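Local coordinates for oxidoreductase, Gfo/Idh/MocA family (Vibrio cholerae, PDB 1XEA), which is of unknown substrate but probably catalyses an NAD(P)-dependent oxidoreduction, as a Gfo/Idh/MocA family member that joins a Rossmann nucleotide-binding domain to a beta-sheet domain, at residues 31-36 and 51-56; 148-153 and 212-217; 181-186 and 296-301; 232-237 and 244-249. One frame throughout, in Å; residues are numbered along the deposited sequence.

Interaction 1. Residues 31-36 and 51-56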
loop_
_atom_site.group_PDB
_atom_site.type_symbol
_atom_site.label_atom_id
_atom_site.label_comp_id
_atom_site.label_asym_id
_atom_site.label_seq_id
_atom_site.Cartn_x
_atom_site.Cartn_y
_atom_site.Cartn_z
ATOM N N VAL A 31 -35.452 15.671 21.296
ATOM C CA VAL A 31 -36.816 15.235 21.515
ATOM C C VAL A 31 -37.034 14.010 20.635
ATOM O O VAL A 31 -37.356 14.134 19.458
ATOM C CB VAL A 31 -37.834 16.349 21.145
ATOM C CG1 VAL A 31 -39.238 15.887 21.472
ATOM C CG2 VAL A 31 -37.518 17.636 21.908
ATOM N N LEU A 32 -36.838 12.827 21.202
ATOM C CA LEU A 32 -37.008 11.607 20.431
ATOM C C LEU A 32 -38.462 11.320 20.087
ATOM O O LEU A 32 -39.379 11.598 20.866
ATOM C CB LEU A 32 -36.400 10.412 21.167
ATOM C CG LEU A 32 -34.886 10.493 21.403
ATOM C CD1 LEU A 32 -34.402 9.180 21.981
ATOM C CD2 LEU A 32 -34.155 10.793 20.099
ATOM N N CYS A 33 -38.660 10.767 18.898
ATOM C CA CYS A 33 -39.987 10.433 18.423
ATOM C C CYS A 33 -39.949 9.312 17.403
ATOM O O CYS A 33 -39.205 9.371 16.424
ATOM C CB CYS A 33 -40.636 11.648 17.783
ATOM S SG CYS A 33 -42.144 11.232 16.911
ATOM N N THR A 34 -40.769 8.297 17.626
ATOM C CA THR A 34 -40.816 7.179 16.707
ATOM C C THR A 34 -42.049 6.330 16.985
ATOM O O THR A 34 -42.586 6.348 18.095
ATOM C CB THR A 34 -39.514 6.335 16.814
ATOM O OG1 THR A 34 -39.520 5.294 15.829
ATOM C CG2 THR A 34 -39.376 5.732 18.195
ATOM N N ARG A 35 -42.511 5.610 15.965
ATOM C CA ARG A 35 -43.692 4.756 16.088
ATOM C C ARG A 35 -43.563 3.777 17.251
ATOM O O ARG A 35 -44.294 3.880 18.235
ATOM C CB ARG A 35 -43.928 3.981 14.780
ATOM C CG ARG A 35 -44.685 4.748 13.699
ATOM C CD ARG A 35 -46.147 4.979 14.086
ATOM N NE ARG A 35 -46.858 5.808 13.107
ATOM C CZ ARG A 35 -47.207 7.082 13.296
ATOM N NH1 ARG A 35 -46.917 7.692 14.439
ATOM N NH2 ARG A 35 -47.835 7.753 12.334
ATOM N N ASN A 36 -42.623 2.840 17.135
ATOM C CA ASN A 36 -42.396 1.825 18.167
ATOM C C ASN A 36 -42.033 2.427 19.530
ATOM O O ASN A 36 -40.988 3.064 19.675
ATOM C CB ASN A 36 -41.288 0.870 17.727
ATOM C CG ASN A 36 -41.176 -0.332 18.631
ATOM O OD1 ASN A 36 -41.477 -0.259 19.823
ATOM N ND2 ASN A 36 -40.736 -1.450 18.071
ATOM N N ALA A 51 -37.806 14.395 26.762
ATOM C CA ALA A 51 -38.808 14.641 25.730
ATOM C C ALA A 51 -39.024 13.413 24.842
ATOM O O ALA A 51 -38.336 13.238 23.839
ATOM C CB ALA A 51 -38.388 15.838 24.879
ATOM N N THR A 52 -39.978 12.567 25.221
ATOM C CA THR A 52 -40.289 11.364 24.453
ATOM C C THR A 52 -41.594 11.587 23.715
ATOM O O THR A 52 -42.404 12.418 24.127
ATOM C CB THR A 52 -40.423 10.139 25.361
ATOM O OG1 THR A 52 -39.207 9.968 26.098
ATOM C CG2 THR A 52 -40.686 8.890 24.535
ATOM N N CYS A 53 -41.817 10.834 22.642
ATOM C CA CYS A 53 -43.016 11.037 21.840
ATOM C C CYS A 53 -43.214 9.909 20.830
ATOM O O CYS A 53 -42.247 9.344 20.331
ATOM C CB CYS A 53 -42.843 12.378 21.126
ATOM S SG CYS A 53 -44.181 12.983 20.112
ATOM N N THR A 54 -44.462 9.580 20.521
ATOM C CA THR A 54 -44.724 8.515 19.554
ATOM C C THR A 54 -45.383 9.024 18.278
ATOM O O THR A 54 -45.188 8.464 17.197
ATOM C CB THR A 54 -45.628 7.419 20.145
ATOM O OG1 THR A 54 -44.946 6.772 21.220
ATOM C CG2 THR A 54 -45.970 6.377 19.086
ATOM N N ASP A 55 -46.183 10.075 18.414
ATOM C CA ASP A 55 -46.871 10.663 17.271
ATOM C C ASP A 55 -46.155 11.939 16.835
ATOM O O ASP A 55 -45.986 12.869 17.625
ATOM C CB ASP A 55 -48.321 10.982 17.638
ATOM C CG ASP A 55 -49.136 11.424 16.445
ATOM O OD1 ASP A 55 -48.793 12.464 15.845
ATOM O OD2 ASP A 55 -50.117 10.724 16.110
ATOM N N TYR A 56 -45.756 11.981 15.566
ATOM C CA TYR A 56 -45.035 13.124 15.023
ATOM C C TYR A 56 -45.736 14.455 15.210
ATOM O O TYR A 56 -45.186 15.491 14.850
ATOM C CB TYR A 56 -44.728 12.899 13.538
ATOM C CG TYR A 56 -45.914 12.989 12.611
ATOM C CD1 TYR A 56 -46.393 14.225 12.182
ATOM C CD2 TYR A 56 -46.537 11.837 12.138
ATOM C CE1 TYR A 56 -47.467 14.315 11.296
ATOM C CE2 TYR A 56 -47.614 11.909 11.251
ATOM C CZ TYR A 56 -48.077 13.154 10.831
ATOM O OH TYR A 56 -49.143 13.235 9.951
#
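Val31 lays both methyl groups against Ala51 CB, CG1 at 3.5 Å. Two residues on, Cys33 and Cys53 meet through their CB atoms, 4.1 Å apart; the two sulfurs are not joined in a disulfide. With its SG anti to the backbone N (chi1 169°), Cys33 places the sulfur beside its own carbonyl carbon, 3.9 Å from the N of Tyr56. Just past the cysteines, Thr34 N donates to Cys53 O at 3.3 Å, and the same carbonyl receives the CA-H of Cys33. Arg35 bends at chi2 (-69°) and brings NH1 to Thr54 O in a weak bond, the Thr54 oxygen lying near the guanidinium plane. The segment 51-56 thus runs beside strand 28-33, an outermost strand of the parallel Rossmann sheet, after the chain has passed through helix 37-46. Leu40 of that helix packs on Leu32 and Thr52. The contact therefore rests mainly on small apolar groups and backbone polarity, with one weak arginine bond at its exposed end.

Interaction 2. Residues 148-153 and 212-217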
loop_
_atom_site.group_PDB
_atom_site.type_symbol
_atom_site.label_atom_id
_atom_site.label_comp_id
_atom_site.label_asym_id
_atom_site.label_seq_id
_atom_site.Cartn_x
_atom_site.Cartn_y
_atom_site.Cartn_z
ATOM N N ARG A 148 -13.828 11.477 -10.082
ATOM C CA ARG A 148 -14.495 10.188 -10.192
ATOM C C ARG A 148 -14.813 9.627 -8.823
ATOM O O ARG A 148 -13.927 9.426 -7.989
ATOM C CB ARG A 148 -13.612 9.196 -10.950
ATOM C CG ARG A 148 -14.175 7.786 -11.026
ATOM C CD ARG A 148 -13.333 6.915 -11.941
ATOM N NE ARG A 148 -12.020 6.624 -11.391
ATOM C CZ ARG A 148 -10.931 6.407 -12.124
ATOM N NH1 ARG A 148 -10.994 6.453 -13.453
ATOM N NH2 ARG A 148 -9.776 6.140 -11.520
ATOM N N TRP A 149 -16.088 9.359 -8.591
ATOM C CA TRP A 149 -16.505 8.812 -7.318
ATOM C C TRP A 149 -16.976 7.368 -7.541
ATOM O O TRP A 149 -17.957 7.136 -8.235
ATOM C CB TRP A 149 -17.631 9.681 -6.754
ATOM C CG TRP A 149 -17.746 9.598 -5.269
ATOM C CD1 TRP A 149 -18.076 8.494 -4.531
ATOM C CD2 TRP A 149 -17.480 10.640 -4.334
ATOM N NE1 TRP A 149 -18.032 8.784 -3.201
ATOM C CE2 TRP A 149 -17.669 10.097 -3.047
ATOM C CE3 TRP A 149 -17.099 11.984 -4.454
ATOM C CZ2 TRP A 149 -17.488 10.849 -1.885
ATOM C CZ3 TRP A 149 -16.923 12.726 -3.300
ATOM C CH2 TRP A 149 -17.119 12.157 -2.034
ATOM N N GLU A 150 -16.254 6.405 -6.978
ATOM C CA GLU A 150 -16.607 4.995 -7.094
ATOM C C GLU A 150 -17.104 4.487 -5.735
ATOM O O GLU A 150 -16.491 4.751 -4.698
ATOM C CB GLU A 150 -15.383 4.171 -7.508
ATOM C CG GLU A 150 -14.785 4.546 -8.858
ATOM C CD GLU A 150 -13.581 3.690 -9.246
ATOM O OE1 GLU A 150 -13.727 2.449 -9.330
ATOM O OE2 GLU A 150 -12.489 4.263 -9.470
ATOM N N LYS A 151 -18.217 3.769 -5.743
ATOM C CA LYS A 151 -18.757 3.206 -4.517
ATOM C C LYS A 151 -19.293 1.852 -4.915
ATOM O O LYS A 151 -20.359 1.757 -5.524
ATOM C CB LYS A 151 -19.883 4.070 -3.965
ATOM C CG LYS A 151 -20.307 3.678 -2.562
ATOM C CD LYS A 151 -21.461 4.541 -2.071
ATOM C CE LYS A 151 -21.739 4.286 -0.601
ATOM N NZ LYS A 151 -22.027 2.850 -0.337
ATOM N N HIS A 152 -18.551 0.804 -4.576
ATOM C CA HIS A 152 -18.946 -0.543 -4.954
ATOM C C HIS A 152 -19.340 -1.405 -3.761
ATOM O O HIS A 152 -18.961 -1.123 -2.626
ATOM C CB HIS A 152 -17.810 -1.226 -5.735
ATOM C CG HIS A 152 -17.227 -0.388 -6.838
ATOM N ND1 HIS A 152 -17.969 0.513 -7.571
ATOM C CD2 HIS A 152 -15.974 -0.342 -7.351
ATOM C CE1 HIS A 152 -17.200 1.079 -8.485
ATOM N NE2 HIS A 152 -15.984 0.577 -8.373
ATOM N N ARG A 153 -20.123 -2.446 -4.037
ATOM C CA ARG A 153 -20.584 -3.407 -3.032
ATOM C C ARG A 153 -20.305 -4.800 -3.579
ATOM O O ARG A 153 -20.216 -5.001 -4.793
ATOM C CB ARG A 153 -22.099 -3.304 -2.795
ATOM C CG ARG A 153 -22.579 -2.111 -2.002
ATOM C CD ARG A 153 -23.112 -2.517 -0.630
ATOM N NE ARG A 153 -23.143 -1.380 0.297
ATOM C CZ ARG A 153 -23.869 -0.279 0.116
ATOM N NH1 ARG A 153 -24.639 -0.163 -0.958
ATOM N NH2 ARG A 153 -23.810 0.713 0.997
ATOM N N HIS A 212 -17.885 11.936 -12.886
ATOM C CA HIS A 212 -18.173 10.514 -13.060
ATOM C C HIS A 212 -18.595 9.809 -11.778
ATOM O O HIS A 212 -17.875 9.827 -10.776
ATOM C CB HIS A 212 -16.936 9.818 -13.643
ATOM C CG HIS A 212 -17.143 8.371 -13.984
ATOM N ND1 HIS A 212 -16.117 7.558 -14.421
ATOM C CD2 HIS A 212 -18.253 7.594 -13.967
ATOM C CE1 HIS A 212 -16.586 6.345 -14.659
ATOM N NE2 HIS A 212 -17.880 6.341 -14.391
ATOM N N ALA A 213 -19.768 9.182 -11.823
ATOM C CA ALA A 213 -20.303 8.441 -10.684
ATOM C C ALA A 213 -20.363 6.987 -11.123
ATOM O O ALA A 213 -20.975 6.662 -12.133
ATOM C CB ALA A 213 -21.688 8.949 -10.314
ATOM N N SER A 214 -19.731 6.121 -10.345
ATOM C CA SER A 214 -19.648 4.713 -10.668
ATOM C C SER A 214 -20.033 3.843 -9.465
ATOM O O SER A 214 -19.554 4.045 -8.345
ATOM C CB SER A 214 -18.212 4.437 -11.124
ATOM O OG SER A 214 -17.917 3.073 -11.280
HETATM N N MSE A 215 -20.917 2.880 -9.698
HETATM C CA MSE A 215 -21.336 1.986 -8.633
HETATM C C MSE A 215 -21.533 0.585 -9.160
HETATM O O MSE A 215 -22.427 0.339 -9.969
HETATM C CB MSE A 215 -22.639 2.464 -8.011
HETATM C CG MSE A 215 -23.211 1.499 -6.989
HETATM SE SE MSE A 215 -24.662 2.282 -5.971
HETATM C CE MSE A 215 -23.601 3.307 -4.721
ATOM N N ASN A 216 -20.702 -0.337 -8.691
ATOM C CA ASN A 216 -20.806 -1.722 -9.110
ATOM C C ASN A 216 -21.147 -2.511 -7.867
ATOM O O ASN A 216 -20.263 -2.869 -7.085
ATOM C CB ASN A 216 -19.482 -2.210 -9.686
ATOM C CG ASN A 216 -19.598 -3.575 -10.305
ATOM O OD1 ASN A 216 -20.390 -4.400 -9.862
ATOM N ND2 ASN A 216 -18.806 -3.827 -11.333
ATOM N N ARG A 217 -22.434 -2.770 -7.674
ATOM C CA ARG A 217 -22.867 -3.506 -6.500
ATOM C C ARG A 217 -22.705 -5.007 -6.628
ATOM O O ARG A 217 -23.288 -5.779 -5.869
ATOM C CB ARG A 217 -24.296 -3.119 -6.144
ATOM C CG ARG A 217 -24.335 -1.725 -5.583
ATOM C CD ARG A 217 -25.713 -1.295 -5.253
ATOM N NE ARG A 217 -26.338 -2.173 -4.289
ATOM C CZ ARG A 217 -27.483 -1.886 -3.689
ATOM N NH1 ARG A 217 -28.108 -0.750 -3.964
ATOM N NH2 ARG A 217 -27.991 -2.731 -2.808
#
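CB of His152 lies beside Asn216 O, and CG anti to its carbonyl carbon (chi1 -48°) turns the ring along the neighbouring strand. ND1 comes 3.1 Å from Asn216 N, while CE1 reaches the OG of Ser214, which lies at the ring edge, in its plane, and has its own hydrogen bond to Asp201 of strand 196-206. Asn216 CB sits over one face in a CH-pi contact, offset toward the rim. At the far end NE2 donates to Glu150 OE1 over 3.1 Å, meeting the anti lone pair of the carboxylate. The other oxygen, OE2, forms a salt bridge with Arg148 NE and another with Arg148 of the second subunit. Strands 146-152 and 209-216 pair in parallel within a mixed sheet, and the N-H of Trp149 meets His212 O nearly straight, at 173°. Lys151 and Met215, a selenomethionine, run side by side, CE touching Lys151 CD at 3.6 Å. Arg153 and Arg217 also run alongside, and both form salt bridges with Asp167 OD2 of helix 160-175. Two carboxylates thus gather the positive groups: Asp167 probably offsets the like charges of the arginines, and Glu150 links the histidine to the subunit interface.

Interaction 3. Residues 181-186 and 296-301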
loop_
_atom_site.group_PDB
_atom_site.type_symbol
_atom_site.label_atom_id
_atom_site.label_comp_id
_atom_site.label_asym_id
_atom_site.label_seq_id
_atom_site.Cartn_x
_atom_site.Cartn_y
_atom_site.Cartn_z
ATOM N N CYS A 181 -29.230 18.214 -14.121
ATOM C CA CYS A 181 -30.590 17.811 -13.803
ATOM C C CYS A 181 -31.263 16.999 -14.890
ATOM O O CYS A 181 -32.487 16.913 -14.925
ATOM C CB CYS A 181 -31.418 19.054 -13.525
ATOM S SG CYS A 181 -31.314 20.219 -14.870
ATOM N N ASN A 182 -30.466 16.406 -15.772
ATOM C CA ASN A 182 -30.991 15.592 -16.863
ATOM C C ASN A 182 -29.918 14.674 -17.448
ATOM O O ASN A 182 -28.914 14.366 -16.798
ATOM C CB ASN A 182 -31.550 16.487 -17.973
ATOM C CG ASN A 182 -30.515 17.459 -18.524
ATOM O OD1 ASN A 182 -30.710 18.041 -19.587
ATOM N ND2 ASN A 182 -29.415 17.644 -17.797
ATOM N N LEU A 183 -30.136 14.247 -18.687
ATOM C CA LEU A 183 -29.198 13.368 -19.365
ATOM C C LEU A 183 -28.479 14.076 -20.502
ATOM O O LEU A 183 -27.857 13.438 -21.352
ATOM C CB LEU A 183 -29.922 12.140 -19.905
ATOM C CG LEU A 183 -30.662 11.281 -18.885
ATOM C CD1 LEU A 183 -31.204 10.069 -19.610
ATOM C CD2 LEU A 183 -29.739 10.845 -17.751
ATOM N N ASP A 184 -28.564 15.401 -20.513
ATOM C CA ASP A 184 -27.913 16.188 -21.548
ATOM C C ASP A 184 -26.414 15.961 -21.578
ATOM O O ASP A 184 -25.736 16.079 -20.559
ATOM C CB ASP A 184 -28.187 17.673 -21.335
ATOM C CG ASP A 184 -29.332 18.173 -22.179
ATOM O OD1 ASP A 184 -30.397 17.511 -22.178
ATOM O OD2 ASP A 184 -29.161 19.229 -22.835
ATOM N N ASP A 185 -25.904 15.646 -22.762
ATOM C CA ASP A 185 -24.477 15.418 -22.955
ATOM C C ASP A 185 -23.927 14.513 -21.867
ATOM O O ASP A 185 -22.783 14.668 -21.432
ATOM C CB ASP A 185 -23.722 16.751 -22.934
ATOM C CG ASP A 185 -24.334 17.788 -23.866
ATOM O OD1 ASP A 185 -24.538 17.474 -25.064
ATOM O OD2 ASP A 185 -24.605 18.920 -23.400
ATOM N N LEU A 186 -24.748 13.562 -21.435
ATOM C CA LEU A 186 -24.355 12.638 -20.385
ATOM C C LEU A 186 -24.323 11.224 -20.923
ATOM O O LEU A 186 -25.172 10.845 -21.723
ATOM C CB LEU A 186 -25.337 12.748 -19.216
ATOM C CG LEU A 186 -25.093 11.909 -17.960
ATOM C CD1 LEU A 186 -25.704 12.624 -16.768
ATOM C CD2 LEU A 186 -25.675 10.517 -18.134
ATOM N N HIS A 296 -31.721 14.937 -7.347
ATOM C CA HIS A 296 -32.884 14.081 -7.310
ATOM C C HIS A 296 -33.541 14.075 -8.681
ATOM O O HIS A 296 -34.085 13.062 -9.103
ATOM C CB HIS A 296 -33.878 14.536 -6.242
ATOM C CG HIS A 296 -33.404 14.305 -4.841
ATOM N ND1 HIS A 296 -32.553 15.173 -4.193
ATOM C CD2 HIS A 296 -33.649 13.296 -3.973
ATOM C CE1 HIS A 296 -32.296 14.709 -2.983
ATOM N NE2 HIS A 296 -32.949 13.573 -2.824
ATOM N N GLN A 297 -33.484 15.189 -9.395
ATOM C CA GLN A 297 -34.094 15.205 -10.710
ATOM C C GLN A 297 -33.288 14.295 -11.627
ATOM O O GLN A 297 -33.850 13.584 -12.460
ATOM C CB GLN A 297 -34.154 16.636 -11.256
ATOM C CG GLN A 297 -35.071 17.555 -10.432
ATOM C CD GLN A 297 -35.078 19.004 -10.919
ATOM O OE1 GLN A 297 -34.028 19.586 -11.211
ATOM N NE2 GLN A 297 -36.264 19.599 -10.982
ATOM N N LEU A 298 -31.967 14.301 -11.459
ATOM C CA LEU A 298 -31.086 13.456 -12.264
ATOM C C LEU A 298 -31.335 11.973 -11.946
ATOM O O LEU A 298 -31.380 11.131 -12.845
ATOM C CB LEU A 298 -29.623 13.791 -11.978
ATOM C CG LEU A 298 -28.643 13.786 -13.160
ATOM C CD1 LEU A 298 -27.266 13.492 -12.604
ATOM C CD2 LEU A 298 -29.028 12.771 -14.219
ATOM N N ALA A 299 -31.483 11.661 -10.662
ATOM C CA ALA A 299 -31.739 10.295 -10.251
ATOM C C ALA A 299 -33.025 9.812 -10.913
ATOM O O ALA A 299 -33.109 8.677 -11.380
ATOM C CB ALA A 299 -31.865 10.215 -8.742
ATOM N N GLU A 300 -34.029 10.681 -10.949
ATOM C CA GLU A 300 -35.307 10.348 -11.568
ATOM C C GLU A 300 -35.071 9.968 -13.019
ATOM O O GLU A 300 -35.490 8.898 -13.469
ATOM C CB GLU A 300 -36.248 11.551 -11.510
ATOM C CG GLU A 300 -37.424 11.370 -10.562
ATOM C CD GLU A 300 -38.306 10.208 -10.963
ATOM O OE1 GLU A 300 -38.769 10.189 -12.126
ATOM O OE2 GLU A 300 -38.537 9.318 -10.112
ATOM N N ALA A 301 -34.389 10.860 -13.735
ATOM C CA ALA A 301 -34.070 10.675 -15.143
ATOM C C ALA A 301 -33.367 9.351 -15.374
ATOM O O ALA A 301 -33.725 8.591 -16.273
ATOM C CB ALA A 301 -33.198 11.808 -15.619
#
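Gln297 meets the loop first, its extended side chain bringing OE1 to 3.5 Å from Cys181 CB, while NE2 is taken up by Glu104 of helix 100-112. Next along the helix, Leu298 reaches across to the loop with its CD2 branch. That methyl is the hub of the contact: it lies close to Asn182 O and has Leu183 CD2 at 4.1 Å and Leu186 CD1 at 4.2 Å, both leucines running at a slant to it. Leu298 also packs on Leu172 of helix 160-175. One turn later Ala301 offers its CB to CG and CD2 of Leu183. A bond from Leu186 N to Leu183 O turns the loop back, and both leucines meet the same methyl. Helix 286-311 packs here against the connection between helix 160-175 and edge strand 186-193 of the mixed sheet. No hydrogen bond crosses between the two segments, so the contact rests mainly on apolar packing, with the Gln297 amide nitrogen bonded to Glu104 instead.

Interaction 4. Residues 232-237 and 244-249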
loop_
_atom_site.group_PDB
_atom_site.type_symbol
_atom_site.label_atom_id
_atom_site.label_comp_id
_atom_site.label_asym_id
_atom_site.label_seq_id
_atom_site.Cartn_x
_atom_site.Cartn_y
_atom_site.Cartn_z
ATOM N N ASN A 232 -1.597 18.655 -13.624
ATOM C CA ASN A 232 -0.372 18.124 -13.023
ATOM C C ASN A 232 -0.497 17.793 -11.559
ATOM O O ASN A 232 0.504 17.680 -10.849
ATOM C CB ASN A 232 0.791 19.082 -13.228
ATOM C CG ASN A 232 1.175 19.201 -14.687
ATOM O OD1 ASN A 232 1.258 18.198 -15.405
ATOM N ND2 ASN A 232 1.414 20.422 -15.135
ATOM N N VAL A 233 -1.731 17.625 -11.108
ATOM C CA VAL A 233 -1.964 17.276 -9.727
ATOM C C VAL A 233 -3.131 16.318 -9.670
ATOM O O VAL A 233 -4.101 16.476 -10.407
ATOM C CB VAL A 233 -2.261 18.519 -8.876
ATOM C CG1 VAL A 233 -2.340 18.112 -7.409
ATOM C CG2 VAL A 233 -1.155 19.569 -9.067
ATOM N N ALA A 234 -3.029 15.313 -8.813
ATOM C CA ALA A 234 -4.094 14.336 -8.682
ATOM C C ALA A 234 -4.147 13.812 -7.251
ATOM O O ALA A 234 -3.202 13.995 -6.483
ATOM C CB ALA A 234 -3.874 13.192 -9.666
ATOM N N TYR A 235 -5.277 13.196 -6.896
ATOM C CA TYR A 235 -5.507 12.598 -5.573
ATOM C C TYR A 235 -6.336 11.338 -5.749
ATOM O O TYR A 235 -7.177 11.259 -6.639
ATOM C CB TYR A 235 -6.321 13.510 -4.658
ATOM C CG TYR A 235 -5.663 14.789 -4.233
ATOM C CD1 TYR A 235 -5.628 15.892 -5.082
ATOM C CD2 TYR A 235 -5.087 14.909 -2.964
ATOM C CE1 TYR A 235 -5.039 17.087 -4.681
ATOM C CE2 TYR A 235 -4.492 16.096 -2.551
ATOM C CZ TYR A 235 -4.471 17.181 -3.415
ATOM O OH TYR A 235 -3.871 18.353 -3.022
ATOM N N LEU A 236 -6.125 10.362 -4.880
ATOM C CA LEU A 236 -6.892 9.127 -4.947
ATOM C C LEU A 236 -7.105 8.640 -3.531
ATOM O O LEU A 236 -6.178 8.150 -2.893
ATOM C CB LEU A 236 -6.144 8.054 -5.733
ATOM C CG LEU A 236 -6.941 6.856 -6.280
ATOM C CD1 LEU A 236 -5.948 5.751 -6.591
ATOM C CD2 LEU A 236 -7.972 6.364 -5.299
ATOM N N PHE A 237 -8.329 8.777 -3.038
ATOM C CA PHE A 237 -8.641 8.335 -1.688
ATOM C C PHE A 237 -9.290 6.957 -1.712
ATOM O O PHE A 237 -10.302 6.758 -2.385
ATOM C CB PHE A 237 -9.576 9.327 -1.009
ATOM C CG PHE A 237 -9.016 10.708 -0.900
ATOM C CD1 PHE A 237 -9.328 11.676 -1.844
ATOM C CD2 PHE A 237 -8.202 11.054 0.171
ATOM C CE1 PHE A 237 -8.847 12.986 -1.714
ATOM C CE2 PHE A 237 -7.711 12.359 0.316
ATOM C CZ PHE A 237 -8.035 13.324 -0.628
ATOM N N LYS A 244 -3.756 9.162 -1.330
ATOM C CA LYS A 244 -2.442 9.493 -1.817
ATOM C C LYS A 244 -2.532 10.681 -2.760
ATOM O O LYS A 244 -3.517 10.842 -3.476
ATOM C CB LYS A 244 -1.785 8.283 -2.489
ATOM C CG LYS A 244 -2.717 7.415 -3.294
ATOM C CD LYS A 244 -2.014 6.179 -3.861
ATOM C CE LYS A 244 -1.666 5.157 -2.785
ATOM N NZ LYS A 244 -1.421 3.787 -3.356
HETATM N N MSE A 245 -1.511 11.531 -2.712
HETATM C CA MSE A 245 -1.424 12.733 -3.532
HETATM C C MSE A 245 -0.257 12.613 -4.501
HETATM O O MSE A 245 0.869 12.301 -4.105
HETATM C CB MSE A 245 -1.215 13.946 -2.629
HETATM C CG MSE A 245 -1.135 15.279 -3.350
HETATM SE SE MSE A 245 -0.760 16.816 -2.157
HETATM C CE MSE A 245 1.110 17.114 -2.642
ATOM N N TRP A 246 -0.543 12.849 -5.774
ATOM C CA TRP A 246 0.465 12.798 -6.821
ATOM C C TRP A 246 0.737 14.231 -7.300
ATOM O O TRP A 246 -0.129 14.883 -7.888
ATOM C CB TRP A 246 -0.034 11.932 -7.975
ATOM C CG TRP A 246 -0.159 10.494 -7.625
ATOM C CD1 TRP A 246 0.824 9.686 -7.133
ATOM C CD2 TRP A 246 -1.323 9.670 -7.761
ATOM N NE1 TRP A 246 0.345 8.415 -6.953
ATOM C CE2 TRP A 246 -0.970 8.379 -7.330
ATOM C CE3 TRP A 246 -2.629 9.899 -8.202
ATOM C CZ2 TRP A 246 -1.872 7.316 -7.328
ATOM C CZ3 TRP A 246 -3.533 8.840 -8.203
ATOM C CH2 TRP A 246 -3.149 7.564 -7.767
ATOM N N ARG A 247 1.948 14.708 -7.042
ATOM C CA ARG A 247 2.344 16.056 -7.408
ATOM C C ARG A 247 3.827 16.047 -7.725
ATOM O O ARG A 247 4.607 15.392 -7.037
ATOM C CB ARG A 247 2.054 16.998 -6.248
ATOM C CG ARG A 247 2.757 18.318 -6.338
ATOM C CD ARG A 247 2.399 19.164 -5.141
ATOM N NE ARG A 247 1.016 19.596 -5.208
ATOM C CZ ARG A 247 0.368 20.184 -4.211
ATOM N NH1 ARG A 247 1.004 20.400 -3.061
ATOM N NH2 ARG A 247 -0.906 20.561 -4.370
ATOM N N ASP A 248 4.210 16.765 -8.774
ATOM C CA ASP A 248 5.607 16.822 -9.195
ATOM C C ASP A 248 6.146 15.415 -9.443
ATOM O O ASP A 248 7.302 15.105 -9.140
ATOM C CB ASP A 248 6.457 17.504 -8.130
ATOM C CG ASP A 248 5.966 18.893 -7.794
ATOM O OD1 ASP A 248 5.809 19.715 -8.725
ATOM O OD2 ASP A 248 5.747 19.172 -6.591
ATOM N N ASN A 249 5.291 14.564 -9.995
ATOM C CA ASN A 249 5.660 13.191 -10.288
ATOM C C ASN A 249 6.127 12.468 -9.039
ATOM O O ASN A 249 7.028 11.642 -9.094
ATOM C CB ASN A 249 6.758 13.137 -11.338
ATOM C CG ASN A 249 6.800 11.798 -12.048
ATOM O OD1 ASN A 249 5.757 11.275 -12.473
ATOM N ND2 ASN A 249 7.998 11.231 -12.190
#
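Tyr235 turns one ring face to the side chain of Met245, a selenomethionine, across an antiparallel beta hairpin made by strands 233-237 and 242-247. The two side chains run alongside each other, pointing the same way. CG of Met245 stands over the ring in a CH-pi contact, 4.0 Å from its centroid, and the selenium follows obliquely in a Met-aromatic contact. With CG anti to the backbone N (chi1 -179°), Met245 follows the tyrosine out to its hydroxyl. Beyond lies the Arg247 guanidinium, its plane 84° from the tyrosine ring, with NH2 3.9 Å from Tyr235 OH. On the other face of the sheet, Trp246 presents its ring edge to Ala234 CB, which lies in the ring plane at 3.8 Å from CE3. The indole and Leu236 lie side by side, and Lys244 CG covers part of one indole face from within the same strand. Glu251 takes the indole NE1. Residues of the second subunit pack against this face, Phe219 on Ala234 and Ile221 on Trp246, placing the hairpin at a subunit interface. Paired backbone bonds hold Ala234 to Trp246 and Leu236 to Lys244. The Lys244 N to Leu236 O bond spans 3.1 Å, with the donor 42° out of the carbonyl plane.

Interaction 1 belongs to the Rossmann domain, which probably binds the nucleotide, and its Thr34 side chain touches what is probably the glycine-rich GxGxxA motif of the Rossmann fold. It lies on the opposite side of the chain's centre from the other three, about 48 Å from interaction 4 between centres. Interactions 2 and 4 share the mixed sheet; their nearest atoms are about 6 Å apart, and both reach the second subunit. Interaction 3 fastens the C-terminal helix beside the other end of that sheet, about 17 Å from interaction 2 between centres, and the chain between its segments contains interaction 4. The bound nickel ion lies about 7 Å from the side chain of Tyr235 in interaction 4.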